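Local atomic coordinates of Myo-inositol-1-phosphate synthase-related protein (Thermotoga maritima MSB8, PDB entry 3CIN), a protein that binds nicotinamide-adenine-dinucleotide on a Rossmann-type domain and is related to the myo-inositol-1-phosphate synthase family. Residues G98-S103 and L169-Y175; E115-K121 and I161-K166; I195-N201 and V216-D220. All coordinates share one frame; numbering follows the deposited sequence. Where two conformers were deposited one is given.

Interaction 1. Residues G98-S103 and L169-Y175; sequences GVHLGS and LTATQVY. With NAD (nicotinamide-adenine-dinucleotide), chain F.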
loop_
_atom_site.group_PDB
_atom_site.type_symbol
_atom_site.label_atom_id
_atom_site.label_comp_id
_atom_site.label_asym_id
_atom_site.label_seq_id
_atom_site.Cartn_x
_atom_site.Cartn_y
_atom_site.Cartn_z
ATOM N N GLY A 98 -39.242 -17.648 -7.046
ATOM C CA GLY A 98 -39.286 -16.589 -8.030
ATOM C C GLY A 98 -39.262 -17.031 -9.487
ATOM O O GLY A 98 -39.853 -18.028 -9.843
ATOM N N VAL A 99 -38.639 -16.206 -10.329
ATOM C CA VAL A 99 -38.431 -16.463 -11.749
ATOM C C VAL A 99 -36.931 -16.430 -11.989
ATOM O O VAL A 99 -36.255 -15.490 -11.548
ATOM C CB VAL A 99 -39.160 -15.383 -12.612
ATOM C CG1 VAL A 99 -40.649 -15.475 -12.427
ATOM C CG2 VAL A 99 -38.751 -14.009 -12.277
ATOM N N HIS A 100 -36.395 -17.419 -12.688
ATOM C CA HIS A 100 -34.931 -17.566 -12.762
ATOM C C HIS A 100 -34.304 -16.943 -13.969
ATOM O O HIS A 100 -33.222 -16.366 -13.894
ATOM C CB HIS A 100 -34.441 -19.026 -12.591
ATOM C CG HIS A 100 -34.945 -20.008 -13.601
ATOM N ND1 HIS A 100 -34.373 -20.162 -14.846
ATOM C CD2 HIS A 100 -35.930 -20.937 -13.522
ATOM C CE1 HIS A 100 -35.007 -21.115 -15.507
ATOM N NE2 HIS A 100 -35.947 -21.613 -14.721
ATOM N N LEU A 101 -34.983 -17.082 -15.096
ATOM C CA LEU A 101 -34.393 -16.766 -16.385
ATOM C C LEU A 101 -32.928 -17.226 -16.434
ATOM O O LEU A 101 -32.642 -18.386 -16.120
ATOM C CB LEU A 101 -34.592 -15.295 -16.697
ATOM C CG LEU A 101 -36.067 -15.025 -17.000
ATOM C CD1 LEU A 101 -36.350 -13.584 -16.807
ATOM C CD2 LEU A 101 -36.391 -15.473 -18.426
ATOM N N GLY A 102 -31.996 -16.369 -16.796
ATOM C CA GLY A 102 -30.604 -16.845 -16.929
ATOM C C GLY A 102 -29.726 -16.680 -15.699
ATOM O O GLY A 102 -28.514 -16.850 -15.772
ATOM N N SER A 103 -30.328 -16.292 -14.567
ATOM C CA SER A 103 -29.547 -15.726 -13.462
ATOM C C SER A 103 -28.392 -16.603 -12.952
ATOM O O SER A 103 -27.278 -16.117 -12.810
ATOM C CB SER A 103 -30.455 -15.506 -12.259
ATOM O OG SER A 103 -31.334 -14.393 -12.450
ATOM N N LEU A 169 -34.919 -11.053 -21.683
ATOM C CA LEU A 169 -35.148 -10.465 -20.381
ATOM C C LEU A 169 -34.241 -11.046 -19.306
ATOM O O LEU A 169 -33.791 -12.190 -19.421
ATOM C CB LEU A 169 -36.579 -10.719 -19.981
ATOM C CG LEU A 169 -37.605 -9.797 -20.650
ATOM C CD1 LEU A 169 -38.976 -10.440 -20.637
ATOM C CD2 LEU A 169 -37.631 -8.440 -19.954
ATOM N N THR A 170 -33.965 -10.256 -18.286
ATOM C CA THR A 170 -33.366 -10.779 -17.070
ATOM C C THR A 170 -34.409 -10.816 -15.948
ATOM O O THR A 170 -35.467 -10.181 -16.005
ATOM C CB THR A 170 -32.196 -9.926 -16.601
ATOM O OG1 THR A 170 -32.672 -8.664 -16.123
ATOM C CG2 THR A 170 -31.164 -9.787 -17.743
ATOM N N ALA A 171 -34.062 -11.509 -14.873
ATOM C CA ALA A 171 -34.989 -11.634 -13.741
ATOM C C ALA A 171 -35.332 -10.279 -13.146
ATOM O O ALA A 171 -36.483 -10.010 -12.847
ATOM C CB ALA A 171 -34.417 -12.566 -12.662
ATOM N N THR A 172 -34.344 -9.444 -12.902
ATOM C CA THR A 172 -34.570 -8.110 -12.335
ATOM C C THR A 172 -35.511 -7.302 -13.219
ATOM O O THR A 172 -36.393 -6.583 -12.696
ATOM C CB THR A 172 -33.227 -7.350 -12.181
ATOM O OG1 THR A 172 -32.387 -8.053 -11.243
ATOM C CG2 THR A 172 -33.461 -5.910 -11.770
ATOM N N GLN A 173 -35.395 -7.436 -14.558
ATOM C CA GLN A 173 -36.316 -6.721 -15.452
ATOM C C GLN A 173 -37.752 -7.217 -15.259
ATOM O O GLN A 173 -38.670 -6.453 -15.233
ATOM C CB GLN A 173 -35.861 -6.837 -16.880
ATOM C CG GLN A 173 -34.550 -6.085 -17.118
ATOM C CD GLN A 173 -33.977 -6.337 -18.529
ATOM O OE1 GLN A 173 -34.066 -7.454 -19.055
ATOM N NE2 GLN A 173 -33.345 -5.307 -19.130
ATOM N N VAL A 174 -37.929 -8.527 -15.121
ATOM C CA VAL A 174 -39.247 -9.106 -14.898
ATOM C C VAL A 174 -39.767 -8.703 -13.522
ATOM O O VAL A 174 -40.973 -8.319 -13.375
ATOM C CB VAL A 174 -39.190 -10.632 -15.040
ATOM C CG1 VAL A 174 -40.566 -11.252 -14.677
ATOM C CG2 VAL A 174 -38.787 -11.043 -16.488
ATOM N N TYR A 175 -38.915 -8.765 -12.504
ATOM C CA TYR A 175 -39.342 -8.340 -11.156
ATOM C C TYR A 175 -39.764 -6.858 -11.042
ATOM O O TYR A 175 -40.773 -6.569 -10.390
ATOM C CB TYR A 175 -38.288 -8.635 -10.130
ATOM C CG TYR A 175 -38.020 -10.072 -9.816
ATOM C CD1 TYR A 175 -39.044 -10.989 -9.556
ATOM C CD2 TYR A 175 -36.704 -10.535 -9.699
ATOM C CE1 TYR A 175 -38.764 -12.280 -9.188
ATOM C CE2 TYR A 175 -36.431 -11.835 -9.323
ATOM C CZ TYR A 175 -37.472 -12.717 -9.083
ATOM O OH TYR A 175 -37.188 -14.040 -8.766
HETATM P PA NAD F . -25.251 -13.866 -3.555
HETATM O O1A NAD F . -24.711 -14.261 -2.207
HETATM O O2A NAD F . -24.900 -14.868 -4.612
HETATM O O5B NAD F . -26.812 -13.869 -3.400
HETATM C C5B NAD F . -27.658 -13.797 -4.545
HETATM C C4B NAD F . -28.931 -14.556 -4.212
HETATM O O4B NAD F . -29.889 -14.314 -5.229
HETATM C C3B NAD F . -28.769 -16.068 -4.106
HETATM O O3B NAD F . -29.460 -16.581 -2.979
HETATM C C2B NAD F . -29.398 -16.585 -5.393
HETATM O O2B NAD F . -29.777 -17.931 -5.303
HETATM C C1B NAD F . -30.512 -15.578 -5.573
HETATM N N9A NAD F . -31.040 -15.459 -6.934
HETATM C C8A NAD F . -30.265 -15.490 -8.089
HETATM N N7A NAD F . -31.112 -15.205 -9.136
HETATM C C5A NAD F . -32.373 -15.025 -8.625
HETATM C C6A NAD F . -33.615 -14.812 -9.230
HETATM N N6A NAD F . -33.760 -14.640 -10.582
HETATM N N1A NAD F . -34.700 -14.633 -8.395
HETATM C C2A NAD F . -34.559 -14.747 -7.024
HETATM N N3A NAD F . -33.356 -15.038 -6.416
HETATM C C4A NAD F . -32.295 -15.176 -7.238
HETATM O O3 NAD F . -24.783 -12.415 -3.949
HETATM P PN NAD F . -24.641 -11.189 -2.966
HETATM O O1N NAD F . -23.195 -11.036 -2.631
HETATM O O2N NAD F . -25.714 -11.215 -1.929
HETATM O O5D NAD F . -24.939 -9.979 -3.959
HETATM C C5D NAD F . -26.257 -9.720 -4.385
HETATM C C4D NAD F . -26.284 -8.698 -5.515
HETATM O O4D NAD F . -25.877 -7.459 -5.001
HETATM C C3D NAD F . -25.403 -9.006 -6.716
HETATM O O3D NAD F . -26.068 -8.584 -7.934
HETATM C C2D NAD F . -24.225 -8.075 -6.478
HETATM O O2D NAD F . -23.586 -7.693 -7.700
HETATM C C1D NAD F . -24.943 -6.887 -5.878
HETATM N N1N NAD F . -24.052 -6.000 -5.133
HETATM C C2N NAD F . -23.377 -6.467 -4.079
HETATM C C3N NAD F . -22.567 -5.513 -3.406
HETATM C C7N NAD F . -22.017 -5.908 -2.112
HETATM O O7N NAD F . -22.245 -7.201 -1.732
HETATM N N7N NAD F . -21.342 -5.017 -1.369
HETATM C C4N NAD F . -22.461 -4.200 -3.818
HETATM C C5N NAD F . -23.154 -3.761 -4.909
HETATM C C6N NAD F . -23.977 -4.697 -5.552
HETATM O O HOH W 1 -31.663 -13.881 -18.378
HETATM O O HOH W 2 -31.704 -13.175 -14.946
#
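Tyr175 has its CG anti to its own carbonyl carbon (chi1 -68°), which brings the ring and its OH to Val99. Val99 has CG1 anti to its carbonyl carbon (chi1 -65°), leaving CG2 between the backbone N and the carbonyl carbon, and CG2 meets the ring obliquely. The closest pair is Val99 CG2 and Tyr175 CE1, at 3.5 Å. The two side chains come from opposite directions. Beside them, Val99 N donates to Tyr175 OH at 3.0 Å. The same hydroxyl donates to NAD N1A at 2.6 Å, and N1A lies in plane at the edge of the ring. Gly98 CA also sits at this edge, 3.4 Å from Tyr175 OH, so the backbone runs close to the phenol oxygen.

The adenine amino group is held by residues 98-103. NAD N6A donates to Val99 O at 2.8 Å and to Ser103 OG at 3.1 Å, the second bond being nearly straight (171°). The methyl of Ala171 packs against N6A and Ser103 OG. A water donates to Ser103 OG and accepts from Ala171 N at the start of the helix. A second water joins Gly102 N to Leu169 O.

Further from NAD, Leu101 CD1, in the conformer given, lies against the first turn of the helix, near Val174 CG2 and Thr170 C. Thr170 and Gln173 form a capping box there, with a good bond from Thr170 N to Gln173 OE1 and a weak one in return. Thr170 OG1 has Glu146 as its stronger partner.

The chemistry reads the adenine edge. N1A meets a donor and N6A meets two acceptors, a pattern that suits adenine. Tyr175 OH accepts from the Val99 amide and donates to N1A, bridging backbone and base.

Interaction 2. Residues E115-K121 and I161-K166; sequences EDSMTLK and IENNDK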
loop_
_atom_site.group_PDB
_atom_site.type_symbol
_atom_site.label_atom_id
_atom_site.label_comp_id
_atom_site.label_asym_id
_atom_site.label_seq_id
_atom_site.Cartn_x
_atom_site.Cartn_y
_atom_site.Cartn_z
ATOM N N GLU A 115 -41.487 -19.673 -14.201
ATOM C CA GLU A 115 -41.634 -19.635 -15.675
ATOM C C GLU A 115 -41.265 -20.985 -16.311
ATOM O O GLU A 115 -41.336 -21.146 -17.524
ATOM C CB GLU A 115 -40.871 -18.429 -16.279
ATOM C CG GLU A 115 -39.358 -18.618 -16.537
ATOM C CD GLU A 115 -38.459 -18.615 -15.308
ATOM O OE1 GLU A 115 -38.956 -18.650 -14.166
ATOM O OE2 GLU A 115 -37.216 -18.601 -15.529
ATOM N N ASP A 116 -40.895 -21.952 -15.465
ATOM C CA ASP A 116 -40.728 -23.359 -15.852
ATOM C C ASP A 116 -42.076 -24.017 -16.152
ATOM O O ASP A 116 -42.137 -25.012 -16.872
ATOM C CB ASP A 116 -40.099 -24.158 -14.721
ATOM C CG ASP A 116 -38.640 -23.767 -14.427
ATOM O OD1 ASP A 116 -37.941 -23.207 -15.296
ATOM O OD2 ASP A 116 -38.184 -24.068 -13.313
ATOM N N SER A 117 -43.153 -23.486 -15.577
ATOM C CA SER A 117 -44.476 -24.078 -15.746
ATOM C C SER A 117 -45.514 -23.121 -16.309
ATOM O O SER A 117 -46.710 -23.462 -16.366
ATOM C CB SER A 117 -44.950 -24.581 -14.392
ATOM O OG SER A 117 -45.238 -23.490 -13.529
ATOM N N MET A 118 -45.089 -21.919 -16.699
ATOM C CA MET A 118 -46.025 -20.890 -17.168
ATOM C C MET A 118 -45.275 -19.831 -17.964
ATOM O O MET A 118 -44.045 -19.788 -17.947
ATOM C CB MET A 118 -46.838 -20.290 -15.999
ATOM C CG MET A 118 -46.052 -19.475 -14.994
ATOM S SD MET A 118 -46.970 -18.984 -13.510
ATOM C CE MET A 118 -46.977 -20.509 -12.576
ATOM N N THR A 119 -46.006 -19.011 -18.723
ATOM C CA THR A 119 -45.369 -17.907 -19.445
ATOM C C THR A 119 -44.889 -16.793 -18.503
ATOM O O THR A 119 -45.318 -16.704 -17.361
ATOM C CB THR A 119 -46.352 -17.306 -20.440
ATOM O OG1 THR A 119 -47.458 -16.719 -19.722
ATOM C CG2 THR A 119 -46.861 -18.428 -21.388
ATOM N N LEU A 120 -44.030 -15.900 -19.011
ATOM C CA LEU A 120 -43.586 -14.773 -18.186
ATOM C C LEU A 120 -44.788 -13.912 -17.720
ATOM O O LEU A 120 -44.858 -13.437 -16.576
ATOM C CB LEU A 120 -42.596 -13.906 -18.954
ATOM C CG LEU A 120 -41.183 -14.527 -18.983
ATOM C CD1 LEU A 120 -40.262 -13.718 -19.886
ATOM C CD2 LEU A 120 -40.600 -14.718 -17.584
ATOM N N LYS A 121 -45.737 -13.706 -18.621
ATOM C CA LYS A 121 -46.892 -12.884 -18.299
ATOM C C LYS A 121 -47.682 -13.523 -17.158
ATOM O O LYS A 121 -48.160 -12.838 -16.251
ATOM C CB LYS A 121 -47.773 -12.705 -19.534
ATOM C CG LYS A 121 -48.908 -11.722 -19.355
ATOM C CD LYS A 121 -49.567 -11.380 -20.733
ATOM C CE LYS A 121 -50.577 -10.223 -20.638
ATOM N NZ LYS A 121 -51.223 -9.809 -21.987
ATOM N N ILE A 161 -42.383 -8.896 -22.499
ATOM C CA ILE A 161 -43.215 -9.666 -21.568
ATOM C C ILE A 161 -44.347 -10.403 -22.295
ATOM O O ILE A 161 -44.601 -11.643 -22.087
ATOM C CB ILE A 161 -43.804 -8.752 -20.474
ATOM C CG1 ILE A 161 -42.660 -8.160 -19.619
ATOM C CG2 ILE A 161 -44.843 -9.534 -19.669
ATOM C CD1 ILE A 161 -41.916 -9.175 -18.727
ATOM N N GLU A 162 -45.048 -9.657 -23.146
ATOM C CA GLU A 162 -46.224 -10.167 -23.853
ATOM C C GLU A 162 -45.868 -11.400 -24.683
ATOM O O GLU A 162 -46.641 -12.350 -24.762
ATOM C CB GLU A 162 -46.813 -9.074 -24.758
ATOM C CG GLU A 162 -48.039 -9.493 -25.579
ATOM C CD GLU A 162 -49.177 -10.088 -24.762
ATOM O OE1 GLU A 162 -49.392 -9.618 -23.619
ATOM O OE2 GLU A 162 -49.861 -11.021 -25.286
ATOM N N ASN A 163 -44.694 -11.369 -25.304
ATOM C CA ASN A 163 -44.278 -12.425 -26.206
ATOM C C ASN A 163 -43.472 -13.531 -25.548
ATOM O O ASN A 163 -42.912 -14.372 -26.273
ATOM C CB ASN A 163 -43.498 -11.808 -27.370
ATOM C CG ASN A 163 -44.410 -10.975 -28.301
ATOM O OD1 ASN A 163 -45.615 -11.220 -28.383
ATOM N ND2 ASN A 163 -43.827 -10.009 -28.987
ATOM N N ASN A 164 -43.409 -13.528 -24.210
ATOM C CA ASN A 164 -42.707 -14.548 -23.424
ATOM C C ASN A 164 -41.243 -14.657 -23.868
ATOM O O ASN A 164 -40.723 -15.762 -24.092
ATOM C CB ASN A 164 -43.415 -15.897 -23.562
ATOM C CG ASN A 164 -42.992 -16.902 -22.500
ATOM O OD1 ASN A 164 -42.617 -16.531 -21.391
ATOM N ND2 ASN A 164 -43.080 -18.199 -22.838
ATOM N N ASP A 165 -40.619 -13.502 -24.074
ATOM C CA ASP A 165 -39.300 -13.445 -24.713
ATOM C C ASP A 165 -38.208 -13.613 -23.640
ATOM O O ASP A 165 -37.479 -12.664 -23.236
ATOM C CB ASP A 165 -39.118 -12.145 -25.525
ATOM C CG ASP A 165 -37.877 -12.166 -26.434
ATOM O OD1 ASP A 165 -37.071 -13.131 -26.350
ATOM O OD2 ASP A 165 -37.694 -11.190 -27.229
ATOM N N LYS A 166 -38.068 -14.856 -23.214
ATOM C CA LYS A 166 -37.177 -15.190 -22.124
ATOM C C LYS A 166 -35.726 -14.899 -22.457
ATOM O O LYS A 166 -34.996 -14.408 -21.585
ATOM C CB LYS A 166 -37.338 -16.660 -21.744
ATOM C CG LYS A 166 -38.641 -16.986 -21.110
ATOM C CD LYS A 166 -38.692 -18.509 -20.846
ATOM C CE LYS A 166 -40.063 -19.062 -20.815
ATOM N NZ LYS A 166 -40.057 -20.477 -20.291
HETATM O O HOH W 3 -45.430 -14.163 -21.502
#
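A Schellman motif closes helix 154-162, and its C-prime residue, Asn164, meets the N-terminal end of helix 120-134. Asn164 has positive phi. Its CG stands anti to the backbone N (chi1 -164°), which sends the amide across to Leu120. Leu120 N donates to Asn164 OD1 at 2.8 Å, with an angle of 160° at the hydrogen. The donor sits above the carbonyl plane, 48° out of it. The Asn164 side chain crosses those of Thr119 and Leu120 at about a right angle. Leu120 CG lies 3.4 Å from Asn164 OD1, so the same oxygen also packs on the leucine. Thr119 is the N-cap of helix 120-134, and its side chain caps a backbone N just beyond Lys121.

Leu120 CD1 then rests on the aliphatic part of Lys166, 3.8 Å from its CG. The Lys166 chain is extended beyond CG and ends at Glu115, where NZ donates to Glu115 O at 3.1 Å. The carboxylate of Glu115 is engaged elsewhere, with the backbone N of His100 and Leu101.

On the outer side, extended Lys121 reaches a bent Glu162. Lys121 NZ and Glu162 OE1 form a salt bridge, modelled so short that its exact length is doubtful. Between the backbones, a water accepts from Lys121 N and donates to Ile161 O at 2.7 Å. Ile161 CG2 packs near Lys121 CA.

Polar groups at two helix ends are thus answered across the contact. An early amide of one helix is taken by a side-chain carbonyl. A late carbonyl of the other, already bonded to Asn164 N, also takes a water. The ion pair joins two exposed side chains.

Interaction 3. Residues I195-N201 and V216-D220; sequences IPTFIAN and VFGDD. With MG (magnesium ion), chain E; NAD (nicotinamide-adenine-dinucleotide), chain F.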
loop_
_atom_site.group_PDB
_atom_site.type_symbol
_atom_site.label_atom_id
_atom_site.label_comp_id
_atom_site.label_asym_id
_atom_site.label_seq_id
_atom_site.Cartn_x
_atom_site.Cartn_y
_atom_site.Cartn_z
ATOM N N ILE A 195 -28.412 -3.837 -7.590
ATOM C CA ILE A 195 -27.536 -4.550 -8.540
ATOM C C ILE A 195 -27.350 -3.724 -9.826
ATOM O O ILE A 195 -27.997 -2.679 -9.981
ATOM C CB ILE A 195 -28.015 -6.034 -8.767
ATOM C CG1 ILE A 195 -29.070 -6.139 -9.871
ATOM C CG2 ILE A 195 -28.545 -6.630 -7.456
ATOM C CD1 ILE A 195 -29.279 -7.595 -10.406
ATOM N N PRO A 196 -26.373 -4.116 -10.678
ATOM C CA PRO A 196 -26.017 -3.291 -11.829
ATOM C C PRO A 196 -27.062 -3.081 -12.905
ATOM O O PRO A 196 -27.037 -2.075 -13.615
ATOM C CB PRO A 196 -24.739 -3.947 -12.368
ATOM C CG PRO A 196 -24.195 -4.751 -11.277
ATOM C CD PRO A 196 -25.405 -5.211 -10.487
ATOM N N THR A 197 -27.980 -4.027 -13.055
ATOM C CA THR A 197 -28.943 -3.976 -14.135
ATOM C C THR A 197 -29.681 -2.667 -14.134
ATOM O O THR A 197 -30.154 -2.197 -13.097
ATOM C CB THR A 197 -29.963 -5.113 -13.963
ATOM O OG1 THR A 197 -29.270 -6.369 -14.056
ATOM C CG2 THR A 197 -31.138 -5.003 -14.968
ATOM N N PHE A 198 -29.740 -2.020 -15.295
ATOM C CA PHE A 198 -30.434 -0.744 -15.393
ATOM C C PHE A 198 -31.952 -0.895 -15.130
ATOM O O PHE A 198 -32.661 -1.637 -15.822
ATOM C CB PHE A 198 -30.308 -0.133 -16.780
ATOM C CG PHE A 198 -28.955 0.450 -17.120
ATOM C CD1 PHE A 198 -27.814 0.262 -16.369
ATOM C CD2 PHE A 198 -28.845 1.209 -18.280
ATOM C CE1 PHE A 198 -26.625 0.835 -16.775
ATOM C CE2 PHE A 198 -27.671 1.740 -18.661
ATOM C CZ PHE A 198 -26.578 1.558 -17.931
ATOM N N ILE A 199 -32.423 -0.221 -14.084
ATOM C CA ILE A 199 -33.843 -0.065 -13.824
ATOM C C ILE A 199 -34.122 1.453 -13.660
ATOM O O ILE A 199 -34.795 2.122 -14.497
ATOM C CB ILE A 199 -34.294 -0.906 -12.634
ATOM C CG1 ILE A 199 -34.069 -2.401 -12.901
ATOM C CG2 ILE A 199 -35.785 -0.600 -12.339
ATOM C CD1 ILE A 199 -34.893 -2.994 -14.057
ATOM N N ALA A 200 -33.505 2.063 -12.636
ATOM C CA ALA A 200 -33.530 3.529 -12.511
ATOM C C ALA A 200 -32.953 4.271 -13.727
ATOM O O ALA A 200 -33.405 5.337 -14.102
ATOM C CB ALA A 200 -32.883 4.001 -11.203
ATOM N N ASN A 201 -31.966 3.640 -14.386
ATOM C CA ASN A 201 -31.303 4.196 -15.566
ATOM C C ASN A 201 -31.842 3.720 -16.910
ATOM O O ASN A 201 -31.284 4.005 -17.961
ATOM C CB ASN A 201 -29.791 3.902 -15.469
ATOM C CG ASN A 201 -29.149 4.730 -14.438
ATOM O OD1 ASN A 201 -28.861 5.920 -14.663
ATOM N ND2 ASN A 201 -28.913 4.137 -13.276
ATOM N N VAL A 216 -38.747 4.149 -7.606
ATOM C CA VAL A 216 -37.618 3.336 -7.923
ATOM C C VAL A 216 -36.361 4.016 -7.394
ATOM O O VAL A 216 -36.151 5.191 -7.666
ATOM C CB VAL A 216 -37.495 3.123 -9.441
ATOM C CG1 VAL A 216 -36.198 2.439 -9.774
ATOM C CG2 VAL A 216 -38.657 2.231 -9.950
ATOM N N PHE A 217 -35.571 3.275 -6.619
ATOM C CA PHE A 217 -34.183 3.705 -6.329
ATOM C C PHE A 217 -33.253 2.770 -7.096
ATOM O O PHE A 217 -33.407 1.522 -7.098
ATOM C CB PHE A 217 -33.828 3.638 -4.852
ATOM C CG PHE A 217 -34.697 4.519 -3.915
ATOM C CD1 PHE A 217 -35.313 5.694 -4.333
ATOM C CD2 PHE A 217 -34.817 4.128 -2.572
ATOM C CE1 PHE A 217 -36.033 6.482 -3.400
ATOM C CE2 PHE A 217 -35.503 4.885 -1.680
ATOM C CZ PHE A 217 -36.158 6.033 -2.082
ATOM N N GLY A 218 -32.220 3.352 -7.673
ATOM C CA GLY A 218 -31.221 2.532 -8.374
ATOM C C GLY A 218 -30.206 3.434 -9.041
ATOM O O GLY A 218 -30.370 4.652 -9.006
ATOM N N ASP A 219 -29.193 2.850 -9.676
ATOM C CA ASP A 219 -28.892 1.393 -9.737
ATOM C C ASP A 219 -27.466 1.131 -9.171
ATOM O O ASP A 219 -26.599 1.978 -9.287
ATOM C CB ASP A 219 -28.914 0.899 -11.214
ATOM C CG ASP A 219 -30.278 1.150 -11.893
ATOM O OD1 ASP A 219 -31.304 0.796 -11.262
ATOM O OD2 ASP A 219 -30.342 1.697 -13.017
ATOM N N ASP A 220 -27.264 -0.048 -8.606
ATOM C CA ASP A 220 -25.960 -0.619 -8.180
ATOM C C ASP A 220 -25.535 0.047 -6.867
ATOM O O ASP A 220 -25.122 1.191 -6.866
ATOM C CB ASP A 220 -24.882 -0.415 -9.241
ATOM C CG ASP A 220 -23.778 -1.471 -9.164
ATOM O OD1 ASP A 220 -23.867 -2.367 -8.320
ATOM O OD2 ASP A 220 -22.868 -1.387 -10.005
HETATM MG MG MG E . -27.720 8.119 -14.277
HETATM P PA NAD F . -25.251 -13.866 -3.555
HETATM O O1A NAD F . -24.711 -14.261 -2.207
HETATM O O2A NAD F . -24.900 -14.868 -4.612
HETATM O O5B NAD F . -26.812 -13.869 -3.400
HETATM C C5B NAD F . -27.658 -13.797 -4.545
HETATM C C4B NAD F . -28.931 -14.556 -4.212
HETATM O O4B NAD F . -29.889 -14.314 -5.229
HETATM C C3B NAD F . -28.769 -16.068 -4.106
HETATM O O3B NAD F . -29.460 -16.581 -2.979
HETATM C C2B NAD F . -29.398 -16.585 -5.393
HETATM O O2B NAD F . -29.777 -17.931 -5.303
HETATM C C1B NAD F . -30.512 -15.578 -5.573
HETATM N N9A NAD F . -31.040 -15.459 -6.934
HETATM C C8A NAD F . -30.265 -15.490 -8.089
HETATM N N7A NAD F . -31.112 -15.205 -9.136
HETATM C C5A NAD F . -32.373 -15.025 -8.625
HETATM C C6A NAD F . -33.615 -14.812 -9.230
HETATM N N6A NAD F . -33.760 -14.640 -10.582
HETATM N N1A NAD F . -34.700 -14.633 -8.395
HETATM C C2A NAD F . -34.559 -14.747 -7.024
HETATM N N3A NAD F . -33.356 -15.038 -6.416
HETATM C C4A NAD F . -32.295 -15.176 -7.238
HETATM O O3 NAD F . -24.783 -12.415 -3.949
HETATM P PN NAD F . -24.641 -11.189 -2.966
HETATM O O1N NAD F . -23.195 -11.036 -2.631
HETATM O O2N NAD F . -25.714 -11.215 -1.929
HETATM O O5D NAD F . -24.939 -9.979 -3.959
HETATM C C5D NAD F . -26.257 -9.720 -4.385
HETATM C C4D NAD F . -26.284 -8.698 -5.515
HETATM O O4D NAD F . -25.877 -7.459 -5.001
HETATM C C3D NAD F . -25.403 -9.006 -6.716
HETATM O O3D NAD F . -26.068 -8.584 -7.934
HETATM C C2D NAD F . -24.225 -8.075 -6.478
HETATM O O2D NAD F . -23.586 -7.693 -7.700
HETATM C C1D NAD F . -24.943 -6.887 -5.878
HETATM N N1N NAD F . -24.052 -6.000 -5.133
HETATM C C2N NAD F . -23.377 -6.467 -4.079
HETATM C C3N NAD F . -22.567 -5.513 -3.406
HETATM C C7N NAD F . -22.017 -5.908 -2.112
HETATM O O7N NAD F . -22.245 -7.201 -1.732
HETATM N N7N NAD F . -21.342 -5.017 -1.369
HETATM C C4N NAD F . -22.461 -4.200 -3.818
HETATM C C5N NAD F . -23.154 -3.761 -4.909
HETATM C C6N NAD F . -23.977 -4.697 -5.552
HETATM O O HOH W 4 -25.580 7.306 -13.605
HETATM O O HOH W 5 -26.681 7.948 -16.352
#
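Hydrogen bonds to Asp219 dominate this contact, and across the two segments the donors come from residues 199-201. Asp219 OD1 accepts from Ala200 N at 2.9 Å on its syn lone pair. Asp219 OD2 takes two good bonds from Asn201: the backbone N at 2.9 Å, met on the syn side, and ND2 at 2.8 Å, from above the carboxylate plane. Both reach OD2 from the same face. The backbone amides of Ala200 and Asn201 thus hold the carboxylate, and Ile199 N adds weak bonds to both oxygens. Asn193 ND2 also bonds OD1. A cis peptide joins Gly218 to Asp219.

One metal bond comes from these residues. The magnesium ion is bound by Asn201 OD1 at 2.5 Å and by two waters, with Pro366, Pro368 and Glu371 completing the site through their backbone oxygens. The amide of Asn201 is thus divided, OD1 to the metal and ND2 to Asp219 and to Asn365 O, and this fixes its rotation.

Apolar packing is lighter. Val216 has CG1 anti to its backbone N (chi1 172°), which places it 3.9 Å from Ala200 CB and against Ile199 CG2.

Other van der Waals contacts involve polar atoms and NAD. Pro196 CG lies 3.8 Å from Asp220 OD1. That oxygen is also near C6N of the NAD nicotinamide ring, while Ile195 CG2 touches the ribose at O3D, 3.2 Å away.

Residues 195-201 leave strand 189-193 and lead to helix 203-211, while strand 214-217 runs parallel beside 189-193 and continues into 218-220. Helix 171-186 packs on Ile195, Thr197 and Ile199. Helix 356-362 touches Phe217, which points away from residues 195-201.

From the N terminus, the chain passes the first strands of the parallel sheet and reaches 98-103, after strand 96-97. Interaction 1 closes the loop from there to the start of helix 171-186. Interaction 2 is enclosed within that loop and joins the start of helix 120-134 to the end of helix 154-162. The two touch, as Glu115 and Asp116 bond to His100 and Leu101, and Leu120 packs on Leu169. Interaction 3 comes later and closes a short loop between the ends of strands 189-193 and 214-217. It meets interaction 1 through Thr172. Interactions 1 and 3 touch opposite ends of NAD, the adenine and the nicotinamide riboside.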